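Local coordinates for protein kallistatin (Homo sapiens, PDB 6F4V) that inhibits the serine protease tissue kallikrein as a serpin, forming a stable equimolar complex and being cleaved at its reactive site, at residues A[208-219]-A[251-262]. Sequence-based numbering, arbitrary orientation.
Sequences WYLHDRYLPCSV and MLMRWNNLLRKR. With Z9L (methyl 2,3,6-tri-O-sulfo-alpha-D-glucopyranoside), chain C; Z9K (3-O-methyl-2-O-sulfo-alpha-L-idopyranuronic acid), chain B.
Both carboxylate oxygens of Asp212 are gripped by helix 249-258, which packs across the β-hairpin of strands 206-211 and 217-223 in the serpin fold. Arg254 makes an end-on, two-nitrogen salt bridge: NH1 reaches Asp212 OD2 at 2.8 Å on its syn side, whereas NH2 meets OD1 from above the carboxylate plane. Trp255 adds a nearly straight bond (172°) from NE1 to Asp212 OD2, with the oxygen in the indole plane. OD1 also accepts from Tyr214 N at 2.8 Å, closing an Asx turn; two donors on each oxygen should hold the carboxylate's rotation. Replacing Asp212 by alanine is likely to leave the Trp255 indole N-H without its acceptor and Arg254 freer to swing from the glycan site.

That site holds two sulfated sugars: Arg254 NH2 and Arg213 N donate to Z9L O7 and O11 of one sulfate, and Arg213 NH1 to Z9K O7. With CG anti to the backbone N (chi1 167°), Arg254 stretches its guanidinium to carboxylate and sulfate alike. Apolar packing continues at Leu210 CD2, 3.6 Å from Leu258 CB; farther along, Leu259 O lies 3.1 Å from Trp208 CE3. Over one face of the indole, Val219 CG2 makes a CH-pi contact 3.6 Å from the centroid of the Trp255 five-membered ring, only 8° off its normal, while Met251 CG covers the opposite face.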
ATOM      1  N   TRP A 208     -22.222   7.843  -3.691  1.00 29.37           N
ATOM      2  CA  TRP A 208     -21.984   7.131  -4.935  1.00 28.99           C
ATOM      3  C   TRP A 208     -21.910   5.668  -4.576  1.00 28.63           C
ATOM      4  O   TRP A 208     -20.945   5.247  -3.906  1.00 26.68           O
ATOM      5  CB  TRP A 208     -20.669   7.587  -5.564  1.00 30.89           C
ATOM      6  CG  TRP A 208     -20.701   8.964  -6.045  1.00 31.96           C
ATOM      7  CD1 TRP A 208     -20.273  10.088  -5.392  1.00 33.62           C
ATOM      8  CD2 TRP A 208     -21.172   9.389  -7.313  1.00 34.12           C
ATOM      9  NE1 TRP A 208     -20.452  11.195  -6.192  1.00 34.59           N
ATOM     10  CE2 TRP A 208     -21.002  10.789  -7.379  1.00 36.02           C
ATOM     11  CE3 TRP A 208     -21.720   8.719  -8.408  1.00 35.60           C
ATOM     12  CZ2 TRP A 208     -21.383  11.541  -8.508  1.00 38.24           C
ATOM     13  CZ3 TRP A 208     -22.085   9.471  -9.535  1.00 37.56           C
ATOM     14  CH2 TRP A 208     -21.898  10.850  -9.576  1.00 37.21           C
ATOM     15  N   TYR A 209     -22.938   4.898  -4.939  1.00 27.16           N
ATOM     16  CA  TYR A 209     -22.940   3.458  -4.666  1.00 27.93           C
ATOM     17  C   TYR A 209     -23.774   2.678  -5.669  1.00 28.30           C
ATOM     18  O   TYR A 209     -24.633   3.234  -6.349  1.00 27.10           O
ATOM     19  CB  TYR A 209     -23.406   3.143  -3.225  1.00 28.11           C
ATOM     20  CG  TYR A 209     -24.872   3.473  -2.963  1.00 29.87           C
ATOM     21  CD1 TYR A 209     -25.284   4.792  -2.785  1.00 30.29           C
ATOM     22  CD2 TYR A 209     -25.838   2.462  -2.902  1.00 30.42           C
ATOM     23  CE1 TYR A 209     -26.617   5.098  -2.552  1.00 31.17           C
ATOM     24  CE2 TYR A 209     -27.176   2.755  -2.679  1.00 31.00           C
ATOM     25  CZ  TYR A 209     -27.555   4.085  -2.506  1.00 31.93           C
ATOM     26  OH  TYR A 209     -28.864   4.390  -2.259  1.00 34.64           O
ATOM     27  N   LEU A 210     -23.471   1.386  -5.775  1.00 29.07           N
ATOM     28  CA  LEU A 210     -24.221   0.492  -6.641  1.00 29.55           C
ATOM     29  C   LEU A 210     -24.331  -0.871  -6.007  1.00 30.64           C
ATOM     30  O   LEU A 210     -23.478  -1.270  -5.178  1.00 28.25           O
ATOM     31  CB  LEU A 210     -23.569   0.384  -8.012  1.00 30.64           C
ATOM     32  CG  LEU A 210     -22.133  -0.125  -8.076  1.00 30.82           C
ATOM     33  CD1 LEU A 210     -21.996  -1.646  -8.072  1.00 31.52           C
ATOM     34  CD2 LEU A 210     -21.480   0.459  -9.325  1.00 31.95           C
ATOM     35  N   HIS A 211     -25.395  -1.572  -6.386  1.00 30.60           N
ATOM     36  CA  HIS A 211     -25.546  -3.000  -6.110  1.00 32.58           C
ATOM     37  C   HIS A 211     -25.256  -3.692  -7.428  1.00 32.50           C
ATOM     38  O   HIS A 211     -25.986  -3.505  -8.422  1.00 32.61           O
ATOM     39  CB  HIS A 211     -26.959  -3.299  -5.593  1.00 33.65           C
ATOM     40  CG  HIS A 211     -27.375  -2.445  -4.434  1.00 35.66           C
ATOM     41  ND1 HIS A 211     -26.760  -2.505  -3.198  1.00 36.42           N
ATOM     42  CD2 HIS A 211     -28.357  -1.511  -4.317  1.00 36.78           C
ATOM     43  CE1 HIS A 211     -27.349  -1.653  -2.371  1.00 37.64           C
ATOM     44  NE2 HIS A 211     -28.319  -1.036  -3.027  1.00 37.04           N
ATOM     45  N   ASP A 212     -24.163  -4.452  -7.475  1.00 30.79           N
ATOM     46  CA  ASP A 212     -23.648  -4.971  -8.736  1.00 31.83           C
ATOM     47  C   ASP A 212     -24.636  -6.065  -9.222  1.00 34.17           C
ATOM     48  O   ASP A 212     -25.009  -6.969  -8.445  1.00 32.57           O
ATOM     49  CB  ASP A 212     -22.222  -5.515  -8.529  1.00 30.43           C
ATOM     50  CG  ASP A 212     -21.453  -5.713  -9.813  1.00 31.04           C
ATOM     51  OD1 ASP A 212     -22.027  -6.206 -10.818  1.00 30.31           O
ATOM     52  OD2 ASP A 212     -20.223  -5.446  -9.819  1.00 29.44           O
ATOM     53  N   ARG A 213     -25.063  -5.967 -10.476  1.00 35.99           N
ATOM     54  CA  ARG A 213     -25.953  -6.990 -11.059  1.00 39.40           C
ATOM     55  C   ARG A 213     -25.221  -8.170 -11.692  1.00 39.27           C
ATOM     56  O   ARG A 213     -25.859  -9.162 -12.029  1.00 41.09           O
ATOM     57  CB  ARG A 213     -26.948  -6.354 -12.039  1.00 41.20           C
ATOM     58  CG  ARG A 213     -27.915  -5.402 -11.332  1.00 43.14           C
ATOM     59  CD  ARG A 213     -28.750  -4.578 -12.304  1.00 46.07           C
ATOM     60  NE  ARG A 213     -29.669  -5.414 -13.078  0.49 48.25           N
ATOM     61  CZ  ARG A 213     -30.285  -5.036 -14.199  0.69 51.16           C
ATOM     62  NH1 ARG A 213     -30.091  -3.817 -14.721  0.81 53.63           N
ATOM     63  NH2 ARG A 213     -31.091  -5.888 -14.821  0.69 52.18           N
ATOM     64  N   TYR A 214     -23.909  -8.058 -11.881  1.00 38.06           N
ATOM     65  CA  TYR A 214     -23.079  -9.145 -12.388  1.00 39.17           C
ATOM     66  C   TYR A 214     -22.365  -9.908 -11.262  1.00 37.56           C
ATOM     67  O   TYR A 214     -21.888 -11.020 -11.496  1.00 39.53           O
ATOM     68  CB  TYR A 214     -21.987  -8.636 -13.346  1.00 41.96           C
ATOM     69  CG  TYR A 214     -22.384  -8.258 -14.766  1.00 46.43           C
ATOM     70  CD1 TYR A 214     -22.752  -6.943 -15.094  1.00 49.91           C
ATOM     71  CD2 TYR A 214     -22.325  -9.201 -15.805  1.00 49.46           C
ATOM     72  CE1 TYR A 214     -23.071  -6.585 -16.403  1.00 51.68           C
ATOM     73  CE2 TYR A 214     -22.651  -8.859 -17.106  1.00 51.71           C
ATOM     74  CZ  TYR A 214     -23.017  -7.553 -17.411  1.00 53.25           C
ATOM     75  OH  TYR A 214     -23.344  -7.233 -18.717  1.00 54.42           O
ATOM     76  N   LEU A 215     -22.222  -9.310 -10.082  1.00 34.18           N
ATOM     77  CA  LEU A 215     -21.436  -9.902  -9.001  1.00 33.44           C
ATOM     78  C   LEU A 215     -22.166  -9.794  -7.693  1.00 31.90           C
ATOM     79  O   LEU A 215     -22.919  -8.857  -7.494  1.00 31.73           O
ATOM     80  CB  LEU A 215     -20.107  -9.156  -8.847  1.00 32.70           C
ATOM     81  CG  LEU A 215     -19.195  -9.130 -10.061  1.00 33.77           C
ATOM     82  CD1 LEU A 215     -18.044  -8.162  -9.777  1.00 32.78           C
ATOM     83  CD2 LEU A 215     -18.651 -10.524 -10.354  1.00 34.74           C
ATOM     84  N   PRO A 216     -21.901 -10.713  -6.757  1.00 31.49           N
ATOM     85  CA  PRO A 216     -22.588 -10.666  -5.467  1.00 30.79           C
ATOM     86  C   PRO A 216     -21.966  -9.647  -4.496  1.00 29.41           C
ATOM     87  O   PRO A 216     -21.395 -10.017  -3.474  1.00 30.11           O
ATOM     88  CB  PRO A 216     -22.470 -12.133  -4.965  1.00 31.55           C
ATOM     89  CG  PRO A 216     -21.167 -12.588  -5.535  1.00 31.95           C
ATOM     90  CD  PRO A 216     -21.089 -11.936  -6.898  1.00 32.31           C
ATOM     91  N   CYS A 217     -22.116  -8.357  -4.795  1.00 27.92           N
ATOM     92  CA  CYS A 217     -21.570  -7.315  -3.940  1.00 27.22           C
ATOM     93  C   CYS A 217     -22.212  -5.983  -4.220  1.00 26.34           C
ATOM     94  O   CYS A 217     -22.869  -5.798  -5.248  1.00 25.68           O
ATOM     95  CB  CYS A 217     -20.035  -7.198  -4.115  1.00 26.82           C
ATOM     96  SG  CYS A 217     -19.474  -6.525  -5.695  1.00 28.04           S
ATOM     97  N   SER A 218     -22.066  -5.079  -3.248  1.00 25.57           N
ATOM     98  CA  SER A 218     -22.291  -3.663  -3.442  1.00 25.93           C
ATOM     99  C   SER A 218     -20.969  -2.909  -3.342  1.00 24.59           C
ATOM    100  O   SER A 218     -20.026  -3.383  -2.736  1.00 24.29           O
ATOM    101  CB  SER A 218     -23.277  -3.143  -2.396  1.00 27.24           C
ATOM    102  OG  SER A 218     -24.539  -3.796  -2.498  1.00 28.70           O
ATOM    103  N   VAL A 219     -20.914  -1.728  -3.926  1.00 23.98           N
ATOM    104  CA  VAL A 219     -19.708  -0.913  -3.943  1.00 23.80           C
ATOM    105  C   VAL A 219     -20.104   0.519  -3.603  1.00 24.03           C
ATOM    106  O   VAL A 219     -21.027   1.070  -4.197  1.00 25.29           O
ATOM    107  CB  VAL A 219     -19.030  -0.963  -5.334  1.00 23.88           C
ATOM    108  CG1 VAL A 219     -17.755  -0.117  -5.379  1.00 23.93           C
ATOM    109  CG2 VAL A 219     -18.727  -2.412  -5.738  1.00 24.14           C
ATOM    110  N   MET A 251     -11.646  -4.504 -13.051  1.00 24.30           N
ATOM    111  CA  MET A 251     -12.869  -4.466 -12.270  1.00 24.61           C
ATOM    112  C   MET A 251     -12.988  -3.138 -11.494  1.00 23.89           C
ATOM    113  O   MET A 251     -14.076  -2.549 -11.442  1.00 22.85           O
ATOM    114  CB  MET A 251     -12.945  -5.636 -11.307  1.00 25.41           C
ATOM    115  CG  MET A 251     -14.276  -5.829 -10.619  1.00 27.37           C
ATOM    116  SD  MET A 251     -15.637  -6.004 -11.778  1.00 30.88           S
ATOM    117  CE  MET A 251     -15.273  -7.589 -12.512  1.00 30.19           C
ATOM    118  N   LEU A 252     -11.879  -2.674 -10.910  1.00 23.85           N
ATOM    119  CA  LEU A 252     -11.899  -1.389 -10.198  1.00 24.40           C
ATOM    120  C   LEU A 252     -12.340  -0.267 -11.156  1.00 25.40           C
ATOM    121  O   LEU A 252     -13.168   0.559 -10.801  1.00 24.82           O
ATOM    122  CB  LEU A 252     -10.525  -1.079  -9.608  1.00 25.27           C
ATOM    123  CG  LEU A 252     -10.483   0.185  -8.732  1.00 26.59           C
ATOM    124  CD1 LEU A 252     -11.325  -0.019  -7.468  1.00 28.00           C
ATOM    125  CD2 LEU A 252      -9.034   0.520  -8.428  1.00 27.89           C
ATOM    126  N   MET A 253     -11.819  -0.290 -12.382  1.00 26.18           N
ATOM    127  CA  MET A 253     -12.203   0.711 -13.386  1.00 28.52           C
ATOM    128  C   MET A 253     -13.629   0.593 -13.835  1.00 26.71           C
ATOM    129  O   MET A 253     -14.283   1.607 -14.051  1.00 25.98           O
ATOM    130  CB  MET A 253     -11.235   0.725 -14.564  1.00 32.90           C
ATOM    131  CG  MET A 253      -9.902   1.383 -14.149  1.00 37.53           C
ATOM    132  SD  MET A 253     -10.052   3.102 -13.542  0.74 44.95           S
ATOM    133  CE  MET A 253      -9.858   2.940 -11.772  1.00 42.39           C
ATOM    134  N   ARG A 254     -14.132  -0.626 -13.918  1.00 25.59           N
ATOM    135  CA  ARG A 254     -15.548  -0.826 -14.201  1.00 25.61           C
ATOM    136  C   ARG A 254     -16.398  -0.170 -13.137  1.00 24.57           C
ATOM    137  O   ARG A 254     -17.314   0.608 -13.471  1.00 24.04           O
ATOM    138  CB  ARG A 254     -15.893  -2.326 -14.359  1.00 25.90           C
ATOM    139  CG  ARG A 254     -17.373  -2.628 -14.351  1.00 26.79           C
ATOM    140  CD  ARG A 254     -17.722  -4.076 -14.740  1.00 28.22           C
ATOM    141  NE  ARG A 254     -19.143  -4.262 -14.460  1.00 28.33           N
ATOM    142  CZ  ARG A 254     -19.671  -4.692 -13.316  1.00 29.55           C
ATOM    143  NH1 ARG A 254     -18.910  -5.104 -12.289  1.00 30.80           N
ATOM    144  NH2 ARG A 254     -20.996  -4.741 -13.200  1.00 30.28           N
ATOM    145  N   TRP A 255     -16.139  -0.492 -11.864  1.00 23.35           N
ATOM    146  CA  TRP A 255     -16.893   0.113 -10.779  1.00 23.84           C
ATOM    147  C   TRP A 255     -16.771   1.650 -10.755  1.00 24.07           C
ATOM    148  O   TRP A 255     -17.784   2.356 -10.572  1.00 24.45           O
ATOM    149  CB  TRP A 255     -16.459  -0.439  -9.433  1.00 23.74           C
ATOM    150  CG  TRP A 255     -16.879  -1.858  -9.196  1.00 24.07           C
ATOM    151  CD1 TRP A 255     -18.039  -2.474  -9.602  1.00 24.84           C
ATOM    152  CD2 TRP A 255     -16.139  -2.832  -8.469  1.00 24.08           C
ATOM    153  NE1 TRP A 255     -18.052  -3.770  -9.173  1.00 24.88           N
ATOM    154  CE2 TRP A 255     -16.901  -4.025  -8.470  1.00 24.55           C
ATOM    155  CE3 TRP A 255     -14.909  -2.815  -7.812  1.00 23.97           C
ATOM    156  CZ2 TRP A 255     -16.479  -5.194  -7.805  1.00 24.44           C
ATOM    157  CZ3 TRP A 255     -14.444  -4.006  -7.185  1.00 23.95           C
ATOM    158  CH2 TRP A 255     -15.250  -5.173  -7.189  1.00 24.42           C
ATOM    159  N   ASN A 256     -15.542   2.126 -10.932  1.00 24.13           N
ATOM    160  CA  ASN A 256     -15.280   3.561 -10.965  1.00 25.94           C
ATOM    161  C   ASN A 256     -16.101   4.244 -12.048  1.00 26.70           C
ATOM    162  O   ASN A 256     -16.733   5.270 -11.775  1.00 25.85           O
ATOM    163  CB  ASN A 256     -13.802   3.873 -11.155  1.00 27.44           C
ATOM    164  CG  ASN A 256     -13.504   5.348 -10.885  1.00 28.92           C
ATOM    165  OD1 ASN A 256     -13.836   5.854  -9.833  1.00 31.09           O
ATOM    166  ND2 ASN A 256     -12.959   6.015 -11.841  1.00 32.60           N
ATOM    167  N   ASN A 257     -16.123   3.665 -13.254  1.00 28.28           N
ATOM    168  CA  ASN A 257     -16.858   4.252 -14.386  1.00 30.65           C
ATOM    169  C   ASN A 257     -18.369   4.174 -14.225  1.00 31.48           C
ATOM    170  O   ASN A 257     -19.067   5.152 -14.560  1.00 32.25           O
ATOM    171  CB  ASN A 257     -16.368   3.678 -15.726  1.00 32.70           C
ATOM    172  CG  ASN A 257     -14.969   4.162 -16.064  1.00 35.43           C
ATOM    173  OD1 ASN A 257     -14.551   5.233 -15.597  1.00 37.99           O
ATOM    174  ND2 ASN A 257     -14.236   3.393 -16.876  1.00 36.20           N
ATOM    175  N   LEU A 258     -18.875   3.093 -13.630  1.00 29.17           N
ATOM    176  CA  LEU A 258     -20.274   3.034 -13.275  1.00 29.87           C
ATOM    177  C   LEU A 258     -20.610   4.147 -12.300  1.00 30.11           C
ATOM    178  O   LEU A 258     -21.650   4.834 -12.467  1.00 30.71           O
ATOM    179  CB  LEU A 258     -20.647   1.689 -12.657  1.00 31.02           C
ATOM    180  CG  LEU A 258     -20.619   0.529 -13.659  1.00 31.98           C
ATOM    181  CD1 LEU A 258     -20.646  -0.793 -12.920  1.00 32.75           C
ATOM    182  CD2 LEU A 258     -21.791   0.669 -14.650  1.00 34.40           C
ATOM    183  N   LEU A 259     -19.709   4.400 -11.345  1.00 27.21           N
ATOM    184  CA  LEU A 259     -19.959   5.445 -10.365  1.00 28.43           C
ATOM    185  C   LEU A 259     -19.589   6.858 -10.847  1.00 29.61           C
ATOM    186  O   LEU A 259     -19.333   7.731 -10.043  1.00 32.15           O
ATOM    187  CB  LEU A 259     -19.273   5.118  -9.051  1.00 27.05           C
ATOM    188  CG  LEU A 259     -19.824   3.859  -8.408  1.00 26.88           C
ATOM    189  CD1 LEU A 259     -18.994   3.483  -7.189  1.00 27.64           C
ATOM    190  CD2 LEU A 259     -21.307   3.949  -8.041  1.00 27.25           C
ATOM    191  N   ARG A 260     -19.531   7.071 -12.142  1.00 31.56           N
ATOM    192  CA  ARG A 260     -19.428   8.420 -12.713  1.00 34.39           C
ATOM    193  C   ARG A 260     -20.766   8.861 -13.314  1.00 35.53           C
ATOM    194  O   ARG A 260     -20.819   9.937 -13.912  1.00 36.65           O
ATOM    195  CB  ARG A 260     -18.348   8.451 -13.785  1.00 36.43           C
ATOM    196  CG  ARG A 260     -16.951   8.349 -13.212  1.00 38.63           C
ATOM    197  CD  ARG A 260     -15.912   8.219 -14.310  1.00 41.99           C
ATOM    198  NE  ARG A 260     -15.626   9.491 -14.990  1.00 46.27           N
ATOM    199  CZ  ARG A 260     -16.035   9.840 -16.224  1.00 52.06           C
ATOM    200  NH1 ARG A 260     -16.803   9.046 -16.981  1.00 55.30           N
ATOM    201  NH2 ARG A 260     -15.694  11.027 -16.711  1.00 53.91           N
ATOM    202  N   LYS A 261     -21.813   8.030 -13.190  1.00 35.19           N
ATOM    203  CA  LYS A 261     -23.137   8.314 -13.754  1.00 37.03           C
ATOM    204  C   LYS A 261     -24.024   8.665 -12.606  1.00 35.87           C
ATOM    205  O   LYS A 261     -24.126   7.900 -11.636  1.00 32.33           O
ATOM    206  CB  LYS A 261     -23.734   7.100 -14.459  1.00 41.37           C
ATOM    207  CG  LYS A 261     -22.962   6.599 -15.668  1.00 45.23           C
ATOM    208  CD  LYS A 261     -23.510   7.182 -16.965  1.00 50.06           C
ATOM    209  CE  LYS A 261     -23.096   6.369 -18.189  1.00 52.48           C
ATOM    210  NZ  LYS A 261     -21.772   6.816 -18.701  1.00 54.65           N
ATOM    211  N   ARG A 262     -24.711   9.807 -12.727  1.00 35.79           N
ATOM    212  CA  ARG A 262     -25.460  10.353 -11.623  1.00 37.09           C
ATOM    213  C   ARG A 262     -26.622   9.501 -11.166  1.00 34.74           C
ATOM    214  O   ARG A 262     -27.037   9.636 -10.040  1.00 33.91           O
ATOM    215  CB  ARG A 262     -25.941  11.801 -11.926  1.00 41.32           C
ATOM    216  CG  ARG A 262     -25.619  12.798 -10.819  1.00 44.63           C
ATOM    217  CD  ARG A 262     -26.816  13.644 -10.374  1.00 48.28           C
ATOM    218  NE  ARG A 262     -27.880  13.803 -11.396  0.50 49.75           N
ATOM    219  CZ  ARG A 262     -28.113  14.872 -12.174  0.50 51.89           C
ATOM    220  NH1 ARG A 262     -27.388  15.998 -12.123  0.50 50.42           N
ATOM    221  NH2 ARG A 262     -29.122  14.806 -13.032  0.50 53.40           N
TER
HETATM  222  O4  Z9L C   1     -26.536  -3.366 -18.454  0.69 68.80           O
HETATM  223  C4  Z9L C   1     -27.209  -4.315 -17.572  0.69 61.83           C
HETATM  224  C5  Z9L C   1     -26.378  -4.784 -16.371  0.69 59.19           C
HETATM  225  O5  Z9L C   1     -27.172  -5.731 -15.578  0.69 56.04           O
HETATM  226  C6  Z9L C   1     -25.949  -3.676 -15.454  0.69 57.46           C
HETATM  227  O6  Z9L C   1     -25.393  -4.230 -14.285  0.69 55.92           O
HETATM  228  S1  Z9L C   1     -24.373  -3.211 -13.453  0.69 51.65           S
HETATM  229  O7  Z9L C   1     -23.042  -3.000 -14.431  0.69 52.32           O
HETATM  230  O11 Z9L C   1     -23.945  -3.906 -12.024  0.69 51.14           O
HETATM  231  O15 Z9L C   1     -25.145  -1.759 -13.205  0.69 53.34           O
HETATM  232  C3  Z9L C   1     -27.489  -5.520 -18.429  0.69 59.57           C
HETATM  233  O3  Z9L C   1     -28.492  -5.104 -19.406  0.69 58.47           O
HETATM  234  S2  Z9L C   1     -28.171  -5.521 -20.976  0.69 58.99           S
HETATM  235  O8  Z9L C   1     -29.393  -4.967 -21.944  0.69 59.49           O
HETATM  236  O9  Z9L C   1     -28.077  -7.182 -21.088  0.69 58.63           O
HETATM  237  O10 Z9L C   1     -26.727  -4.860 -21.435  0.69 59.48           O
HETATM  238  C2  Z9L C   1     -27.938  -6.789 -17.760  0.69 57.55           C
HETATM  239  O2  Z9L C   1     -29.380  -6.876 -17.756  0.69 59.41           O
HETATM  240  S3  Z9L C   1     -30.118  -8.370 -17.916  0.69 53.85           S
HETATM  241  O12 Z9L C   1     -31.718  -8.059 -18.238  0.69 55.13           O
HETATM  242  O13 Z9L C   1     -30.019  -9.215 -16.503  0.69 52.77           O
HETATM  243  O14 Z9L C   1     -29.450  -9.272 -19.149  0.69 51.24           O
HETATM  244  C1  Z9L C   1     -27.446  -7.002 -16.314  0.69 55.50           C
HETATM  245  O1  Z9L C   1     -26.299  -7.761 -16.332  0.69 51.45           O
HETATM  246  C7  Z9L C   1     -25.964  -8.483 -15.140  0.69 49.55           C
HETATM  247  O4  Z9K B   2     -25.209  -0.500 -21.472  0.69 81.11           O
HETATM  248  C4  Z9K B   2     -25.856  -0.050 -20.285  0.69 81.78           C
HETATM  249  C5  Z9K B   2     -24.904  -0.164 -19.046  0.69 80.79           C
HETATM  250  O5  Z9K B   2     -25.091  -1.568 -18.366  0.69 80.46           O
HETATM  251  C6  Z9K B   2     -23.536  -0.008 -19.360  0.69 80.65           C
HETATM  252  O10 Z9K B   2     -22.995  -0.709 -20.271  0.69 78.82           O
HETATM  253  O6  Z9K B   2     -22.827   0.818 -18.728  0.69 78.82           O
HETATM  254  C3  Z9K B   2     -27.149  -0.815 -20.161  0.69 82.88           C
HETATM  255  O3  Z9K B   2     -28.236  -0.029 -20.747  0.69 84.07           O
HETATM  256  C7  Z9K B   2     -28.266   0.088 -22.147  0.69 84.84           C
HETATM  257  C2  Z9K B   2     -27.508  -1.123 -18.754  0.69 80.95           C
HETATM  258  O2  Z9K B   2     -28.827  -1.772 -18.684  0.69 84.29           O
HETATM  259  S1  Z9K B   2     -29.829  -1.407 -17.388  0.69 84.23           S
HETATM  260  O7  Z9K B   2     -30.822  -2.712 -17.102  0.69 83.67           O
HETATM  261  O8  Z9K B   2     -30.753  -0.087 -17.739  0.69 81.09           O
HETATM  262  O9  Z9K B   2     -28.940  -1.101 -16.026  0.69 85.25           O
HETATM  263  C1  Z9K B   2     -26.485  -1.980 -18.080  0.69 78.22           C